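Local coordinates for protein UTP-glucose-1-phosphate uridylyltransferase 2 (Trypanosoma brucei, PDB 3GUE) that probably catalyses the transfer of a uridylyl group from UTP to alpha-D-glucose 1-phosphate, giving UDP-glucose and diphosphate, at residues 81-86 with 95-100; 135-140 with 157-162. All blocks are in the same frame, centred on the assembly; numbering follows the deposited sequence.

Both interactions contribute to the UDP-glucose pocket, their centres 10 Å apart, and both reach the same mixed sheet. Interaction 1 (81-86 with 95-100) fixes the loop that follows strand 77-83 and offers backbone N-H groups to the uracil and ribose; interaction 2 (135-140 with 157-162) joins helix 137-143 to the edge strand 159-161, whose next residue, Q162, reads the uracil. N83 couples them: N83 O lies 2.7 Å from T136 OG1 and N83 ND2 3.0 Å from T140 OG1, both probable hydrogen bonds. The uracil is thus met from both, G84 N weakly at O2 and Q162 OE1 at N3.

Interaction 1 of 2, residues 81-86 with 95-100. With UPG (uridine-5'-diphosphate-glucose), chain C.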
loop_
_atom_site.group_PDB
_atom_site.type_symbol
_atom_site.label_atom_id
_atom_site.label_comp_id
_atom_site.label_asym_id
_atom_site.label_seq_id
_atom_site.Cartn_x
_atom_site.Cartn_y
_atom_site.Cartn_z
ATOM N N LYS A 81 -2.627 -3.508 10.300
ATOM C CA LYS A 81 -1.608 -3.019 9.354
ATOM C C LYS A 81 -1.434 -4.078 8.271
ATOM O O LYS A 81 -1.210 -5.254 8.590
ATOM C CB LYS A 81 -0.287 -2.772 10.113
ATOM C CG LYS A 81 0.038 -1.287 10.407
ATOM C CD LYS A 81 0.516 -0.580 9.124
ATOM C CE LYS A 81 1.364 0.671 9.401
ATOM N NZ LYS A 81 0.565 1.943 9.261
ATOM N N LEU A 82 -1.595 -3.684 7.005
ATOM C CA LEU A 82 -1.385 -4.580 5.865
ATOM C C LEU A 82 0.121 -4.945 5.784
ATOM O O LEU A 82 0.992 -4.082 5.915
ATOM C CB LEU A 82 -1.863 -3.925 4.561
ATOM C CG LEU A 82 -3.323 -3.428 4.507
ATOM C CD1 LEU A 82 -3.670 -2.731 3.171
ATOM C CD2 LEU A 82 -4.355 -4.546 4.842
ATOM N N ASN A 83 0.414 -6.216 5.533
ATOM C CA ASN A 83 1.803 -6.708 5.563
ATOM C C ASN A 83 2.022 -7.918 4.634
ATOM O O ASN A 83 2.932 -8.718 4.848
ATOM C CB ASN A 83 2.164 -7.049 7.023
ATOM C CG ASN A 83 3.657 -7.268 7.235
ATOM O OD1 ASN A 83 4.495 -6.471 6.791
ATOM N ND2 ASN A 83 3.992 -8.369 7.864
ATOM N N GLY A 84 1.188 -8.026 3.593
ATOM C CA GLY A 84 1.072 -9.251 2.787
ATOM C C GLY A 84 1.704 -9.167 1.412
ATOM O O GLY A 84 1.873 -10.183 0.755
ATOM N N GLY A 85 2.098 -7.973 0.983
ATOM C CA GLY A 85 2.653 -7.810 -0.358
ATOM C C GLY A 85 4.085 -8.319 -0.444
ATOM O O GLY A 85 4.750 -8.522 0.580
ATOM N N LEU A 86 4.563 -8.483 -1.671
ATOM C CA LEU A 86 5.814 -9.173 -1.919
ATOM C C LEU A 86 6.926 -8.210 -2.262
ATOM O O LEU A 86 8.106 -8.599 -2.261
ATOM C CB LEU A 86 5.647 -10.198 -3.033
ATOM C CG LEU A 86 4.347 -11.001 -3.052
ATOM C CD1 LEU A 86 4.170 -11.687 -4.397
ATOM C CD2 LEU A 86 4.313 -11.984 -1.896
ATOM N N PRO A 95 8.746 -9.355 2.923
ATOM C CA PRO A 95 8.142 -8.174 3.531
ATOM C C PRO A 95 8.983 -6.892 3.453
ATOM O O PRO A 95 10.057 -6.804 4.057
ATOM C CB PRO A 95 7.889 -8.616 4.984
ATOM C CG PRO A 95 8.884 -9.702 5.248
ATOM C CD PRO A 95 9.176 -10.354 3.925
ATOM N N LYS A 96 8.459 -5.892 2.726
ATOM C CA LYS A 96 9.056 -4.546 2.687
ATOM C C LYS A 96 9.109 -3.889 4.073
ATOM O O LYS A 96 9.927 -3.042 4.302
ATOM C CB LYS A 96 8.284 -3.651 1.715
ATOM C CG LYS A 96 8.854 -2.256 1.521
ATOM C CD LYS A 96 7.836 -1.384 0.808
ATOM C CE LYS A 96 7.740 -1.765 -0.670
ATOM N NZ LYS A 96 6.458 -1.315 -1.302
ATOM N N SER A 97 8.252 -4.305 4.993
ATOM C CA SER A 97 8.255 -3.748 6.352
ATOM C C SER A 97 9.562 -4.023 7.136
ATOM O O SER A 97 9.849 -3.333 8.107
ATOM C CB SER A 97 7.012 -4.226 7.160
ATOM O OG SER A 97 7.074 -5.626 7.475
ATOM N N LEU A 98 10.321 -5.045 6.722
ATOM C CA LEU A 98 11.585 -5.403 7.363
ATOM C C LEU A 98 12.733 -4.572 6.785
ATOM O O LEU A 98 13.905 -4.736 7.157
ATOM C CB LEU A 98 11.835 -6.910 7.236
ATOM C CG LEU A 98 10.767 -7.762 7.949
ATOM C CD1 LEU A 98 11.140 -9.235 7.900
ATOM C CD2 LEU A 98 10.549 -7.295 9.380
ATOM N N LEU A 99 12.386 -3.668 5.871
ATOM C CA LEU A 99 13.367 -2.692 5.369
ATOM C C LEU A 99 13.762 -1.643 6.434
ATOM O O LEU A 99 12.904 -1.143 7.154
ATOM C CB LEU A 99 12.847 -2.007 4.109
ATOM C CG LEU A 99 13.376 -2.485 2.750
ATOM C CD1 LEU A 99 13.296 -3.997 2.601
ATOM C CD2 LEU A 99 12.599 -1.768 1.630
ATOM N N GLN A 100 15.055 -1.323 6.515
ATOM C CA GLN A 100 15.527 -0.298 7.455
ATOM C C GLN A 100 15.042 1.065 6.976
ATOM O O GLN A 100 15.065 1.364 5.765
ATOM C CB GLN A 100 17.068 -0.292 7.624
ATOM C CG GLN A 100 17.685 -1.533 8.332
ATOM C CD GLN A 100 19.215 -1.430 8.653
ATOM O OE1 GLN A 100 20.059 -1.154 7.773
ATOM N NE2 GLN A 100 19.569 -1.697 9.923
HETATM N N1 UPG C . -0.516 -5.979 0.562
HETATM C C2 UPG C . -1.120 -7.063 1.231
HETATM N N3 UPG C . -1.627 -8.086 0.450
HETATM C C4 UPG C . -1.570 -8.086 -0.923
HETATM C C5 UPG C . -0.991 -7.004 -1.597
HETATM C C6 UPG C . -0.464 -5.943 -0.867
HETATM O O2 UPG C . -1.200 -7.175 2.464
HETATM O O4 UPG C . -2.044 -9.065 -1.517
HETATM C C1C UPG C . 0.046 -4.841 1.359
HETATM C C2C UPG C . 1.450 -4.307 1.061
HETATM O O2C UPG C . 2.450 -5.116 1.696
HETATM C C3C UPG C . 1.356 -2.937 1.728
HETATM C C4C UPG C . -0.065 -2.509 1.396
HETATM O O4C UPG C . -0.816 -3.718 1.101
HETATM O O3C UPG C . 1.451 -3.101 3.142
HETATM C C5C UPG C . -0.114 -1.602 0.124
HETATM O O5C UPG C . 0.228 -2.268 -1.062
HETATM P PA UPG C . 1.139 -1.551 -2.185
HETATM O O1A UPG C . 2.284 -0.964 -1.432
HETATM O O2A UPG C . 1.401 -2.438 -3.324
HETATM O O3A UPG C . 0.171 -0.303 -2.650
HETATM P PB UPG C . -0.938 -0.303 -3.840
HETATM O O1B UPG C . -1.840 -1.448 -3.625
HETATM O O2B UPG C . -0.295 -0.106 -5.177
HETATM O O3B UPG C . -1.635 1.106 -3.516
HETATM C "C1'" UPG C . -2.373 1.259 -2.249
HETATM C "C2'" UPG C . -3.822 1.606 -2.564
HETATM C "C3'" UPG C . -3.818 2.876 -3.406
HETATM C "C4'" UPG C . -3.168 4.009 -2.595
HETATM C "C5'" UPG C . -1.733 3.609 -2.168
HETATM C "C6'" UPG C . -1.208 4.559 -1.123
HETATM O "O2'" UPG C . -4.465 0.547 -3.297
HETATM O "O3'" UPG C . -5.146 3.172 -3.804
HETATM O "O4'" UPG C . -3.129 5.208 -3.354
HETATM O "O5'" UPG C . -1.684 2.302 -1.532
HETATM O "O6'" UPG C . 0.211 4.412 -1.025
HETATM O O HOH W 1 5.433 -5.657 4.423
HETATM O O HOH W 2 5.822 -6.501 1.662
#
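A buried polar contact between N83 and S97 ties the end region of strand 77-83 to the short 3-10 turn 96-98, where the glycine-rich loop after strand 77-83 of this GT-A-type domain returns past bound UDP-glucose. S97 OG donates to N83 OD1 at 2.8 Å, with a C=O...donor angle of 137° and the hydroxyl tilted 19° from the amide's carbonyl plane. N83 turns CG directly opposite the main-chain nitrogen (chi1 -167°), which swings its amide across to the turn. Asparagine suits this place because its other end donates: ND2 bonds N132 OD1, with T140 OG1 as a probable second partner, which fixes the rotation of the amide. A water donates to N83 OD1 at 2.7 Å and accepts from S97 N; another links G85 O to K96 N, so one water ties the asparagine side chain to the turn and the other bridges main chain to main chain. P95 CB packs more loosely against the asparagine oxygen.

Having no side chain, G84 and G85 leave room for the ligand to lie against the main chain. G84 N makes a weak hydrogen bond to uracil O2 at 2.8 Å. G85 N donates to ribose O2C at 3.0 Å, while L82 lays CB and CD1 beside the ribose. Strand 128-132 flanks the N83 side, F107 of helix 107-122 touches S97, and E139 of helix 137-143 packs on P95.

Interaction 2 of 2, residues 135-140 with 157-162; sequences STSGET and DIELMQ. With UPG (uridine-5'-diphosphate-glucose), chain C.
The S137 hydroxyl points away from its own main-chain N (chi1 173°), and E159 starts out the same way (chi1 -166°) and then runs on extended, so that hydroxyl and carboxylate meet between the first turn of helix 137-143 and strand 159-161, an edge strand of the Rossmann-like mixed sheet of the GT-A domain. S137 OG donates to E159 OE2 at 2.5 Å, a separation so short that its exact length is doubtful. Serine is small enough to sit close to the strand, and glutamate long enough to reach it; OE2 also accepts from N132 ND2 on the adjoining strand 128-132, so one carboxylate oxygen links helix and sheet. M161, bent at chi2 and chi3, folds its methyl back against S137 CB; the spacing is close, which may partly reflect uncertainty in the methyl position, M161 being exposed. T136 O accepts from both T140 N and T140 OG1, the hydroxyl lying above the carbonyl plane.

Beyond the strand, Q162 turns to the ligand, its amide suited to uracil because it both accepts and donates. Q162 NE2, which also bonds D193, makes a weak bond to uracil O4 at 3.4 Å, while Q162 OE1 accepts a hydrogen bond from uracil N3 at 2.7 Å, with an N-H...O angle of 150°.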
loop_
_atom_site.group_PDB
_atom_site.type_symbol
_atom_site.label_atom_id
_atom_site.label_comp_id
_atom_site.label_asym_id
_atom_site.label_seq_id
_atom_site.Cartn_x
_atom_site.Cartn_y
_atom_site.Cartn_z
ATOM N N SER A 135 4.426 -15.324 1.933
ATOM C CA SER A 135 5.755 -14.748 1.668
ATOM C C SER A 135 6.313 -13.875 2.809
ATOM O O SER A 135 7.520 -13.624 2.886
ATOM C CB SER A 135 5.697 -13.882 0.407
ATOM O OG SER A 135 5.492 -14.649 -0.771
ATOM N N THR A 136 5.429 -13.421 3.689
ATOM C CA THR A 136 5.819 -12.473 4.718
ATOM C C THR A 136 5.671 -12.991 6.151
ATOM O O THR A 136 6.307 -12.455 7.060
ATOM C CB THR A 136 5.050 -11.123 4.605
ATOM O OG1 THR A 136 3.706 -11.303 5.018
ATOM C CG2 THR A 136 5.078 -10.548 3.211
ATOM N N SER A 137 4.858 -14.024 6.356
ATOM C CA SER A 137 4.509 -14.488 7.700
ATOM C C SER A 137 5.686 -14.905 8.595
ATOM O O SER A 137 5.810 -14.415 9.729
ATOM C CB SER A 137 3.511 -15.646 7.606
ATOM O OG SER A 137 3.299 -16.216 8.896
ATOM N N GLY A 138 6.517 -15.830 8.093
ATOM C CA GLY A 138 7.668 -16.380 8.836
ATOM C C GLY A 138 8.740 -15.370 9.240
ATOM O O GLY A 138 9.205 -15.359 10.395
ATOM N N GLU A 139 9.186 -14.569 8.272
ATOM C CA GLU A 139 10.131 -13.475 8.522
ATOM C C GLU A 139 9.617 -12.424 9.501
ATOM O O GLU A 139 10.387 -11.907 10.325
ATOM C CB GLU A 139 10.517 -12.773 7.209
ATOM C CG GLU A 139 11.610 -13.472 6.452
ATOM C CD GLU A 139 12.326 -12.548 5.519
ATOM O OE1 GLU A 139 12.428 -12.894 4.320
ATOM O OE2 GLU A 139 12.796 -11.473 5.974
ATOM N N THR A 140 8.336 -12.073 9.362
ATOM C CA THR A 140 7.662 -11.146 10.259
ATOM C C THR A 140 7.585 -11.710 11.673
ATOM O O THR A 140 7.925 -11.017 12.652
ATOM C CB THR A 140 6.204 -10.779 9.768
ATOM O OG1 THR A 140 6.269 -10.156 8.492
ATOM C CG2 THR A 140 5.543 -9.814 10.692
ATOM N N ASP A 157 -3.470 -13.832 18.329
ATOM C CA ASP A 157 -4.100 -12.502 18.254
ATOM C C ASP A 157 -3.657 -11.619 17.059
ATOM O O ASP A 157 -4.497 -11.017 16.386
ATOM C CB ASP A 157 -3.926 -11.767 19.594
ATOM C CG ASP A 157 -4.720 -12.417 20.731
ATOM O OD1 ASP A 157 -4.309 -13.481 21.254
ATOM O OD2 ASP A 157 -5.758 -11.840 21.122
ATOM N N ILE A 158 -2.359 -11.601 16.768
ATOM C CA ILE A 158 -1.785 -10.626 15.852
ATOM C C ILE A 158 -1.963 -11.005 14.375
ATOM O O ILE A 158 -2.416 -10.190 13.573
ATOM C CB ILE A 158 -0.265 -10.386 16.172
ATOM C CG1 ILE A 158 -0.061 -9.933 17.638
ATOM C CG2 ILE A 158 0.400 -9.474 15.157
ATOM C CD1 ILE A 158 -0.109 -8.417 17.863
ATOM N N GLU A 159 -1.644 -12.248 14.015
ATOM C CA GLU A 159 -1.625 -12.586 12.608
ATOM C C GLU A 159 -3.010 -12.746 12.016
ATOM O O GLU A 159 -3.882 -13.383 12.625
ATOM C CB GLU A 159 -0.799 -13.845 12.320
ATOM C CG GLU A 159 -0.513 -13.996 10.823
ATOM C CD GLU A 159 0.522 -15.080 10.525
ATOM O OE1 GLU A 159 0.312 -16.226 10.922
ATOM O OE2 GLU A 159 1.528 -14.766 9.865
ATOM N N LEU A 160 -3.172 -12.182 10.822
ATOM C CA LEU A 160 -4.306 -12.470 9.943
ATOM C C LEU A 160 -3.691 -12.979 8.653
ATOM O O LEU A 160 -3.129 -12.205 7.876
ATOM C CB LEU A 160 -5.166 -11.215 9.703
ATOM C CG LEU A 160 -6.494 -11.390 8.945
ATOM C CD1 LEU A 160 -7.621 -12.013 9.792
ATOM C CD2 LEU A 160 -6.932 -10.089 8.379
ATOM N N MET A 161 -3.763 -14.286 8.436
ATOM C CA MET A 161 -3.170 -14.882 7.254
ATOM C C MET A 161 -4.140 -14.765 6.086
ATOM O O MET A 161 -5.264 -15.241 6.143
ATOM C CB MET A 161 -2.773 -16.364 7.484
ATOM C CG MET A 161 -1.994 -16.960 6.289
ATOM S SD MET A 161 -0.277 -16.374 6.209
ATOM C CE MET A 161 0.417 -17.167 7.629
ATOM N N GLN A 162 -3.698 -14.095 5.037
ATOM C CA GLN A 162 -4.519 -13.958 3.869
ATOM C C GLN A 162 -4.353 -15.194 2.979
ATOM O O GLN A 162 -3.636 -16.146 3.313
ATOM C CB GLN A 162 -4.220 -12.642 3.130
ATOM C CG GLN A 162 -2.881 -12.567 2.387
ATOM C CD GLN A 162 -2.787 -11.285 1.571
ATOM O OE1 GLN A 162 -1.918 -10.447 1.805
ATOM N NE2 GLN A 162 -3.723 -11.101 0.660
HETATM N N1 UPG C . -0.516 -5.979 0.562
HETATM C C2 UPG C . -1.120 -7.063 1.231
HETATM N N3 UPG C . -1.627 -8.086 0.450
HETATM C C4 UPG C . -1.570 -8.086 -0.923
HETATM C C5 UPG C . -0.991 -7.004 -1.597
HETATM C C6 UPG C . -0.464 -5.943 -0.867
HETATM O O2 UPG C . -1.200 -7.175 2.464
HETATM O O4 UPG C . -2.044 -9.065 -1.517
HETATM C C1C UPG C . 0.046 -4.841 1.359
HETATM C C2C UPG C . 1.450 -4.307 1.061
HETATM O O2C UPG C . 2.450 -5.116 1.696
HETATM C C3C UPG C . 1.356 -2.937 1.728
HETATM C C4C UPG C . -0.065 -2.509 1.396
HETATM O O4C UPG C . -0.816 -3.718 1.101
HETATM O O3C UPG C . 1.451 -3.101 3.142
HETATM C C5C UPG C . -0.114 -1.602 0.124
HETATM O O5C UPG C . 0.228 -2.268 -1.062
HETATM P PA UPG C . 1.139 -1.551 -2.185
HETATM O O1A UPG C . 2.284 -0.964 -1.432
HETATM O O2A UPG C . 1.401 -2.438 -3.324
HETATM O O3A UPG C . 0.171 -0.303 -2.650
HETATM P PB UPG C . -0.938 -0.303 -3.840
HETATM O O1B UPG C . -1.840 -1.448 -3.625
HETATM O O2B UPG C . -0.295 -0.106 -5.177
HETATM O O3B UPG C . -1.635 1.106 -3.516
HETATM C "C1'" UPG C . -2.373 1.259 -2.249
HETATM C "C2'" UPG C . -3.822 1.606 -2.564
HETATM C "C3'" UPG C . -3.818 2.876 -3.406
HETATM C "C4'" UPG C . -3.168 4.009 -2.595
HETATM C "C5'" UPG C . -1.733 3.609 -2.168
HETATM C "C6'" UPG C . -1.208 4.559 -1.123
HETATM O "O2'" UPG C . -4.465 0.547 -3.297
HETATM O "O3'" UPG C . -5.146 3.172 -3.804
HETATM O "O4'" UPG C . -3.129 5.208 -3.354
HETATM O "O5'" UPG C . -1.684 2.302 -1.532
HETATM O "O6'" UPG C . 0.211 4.412 -1.025
#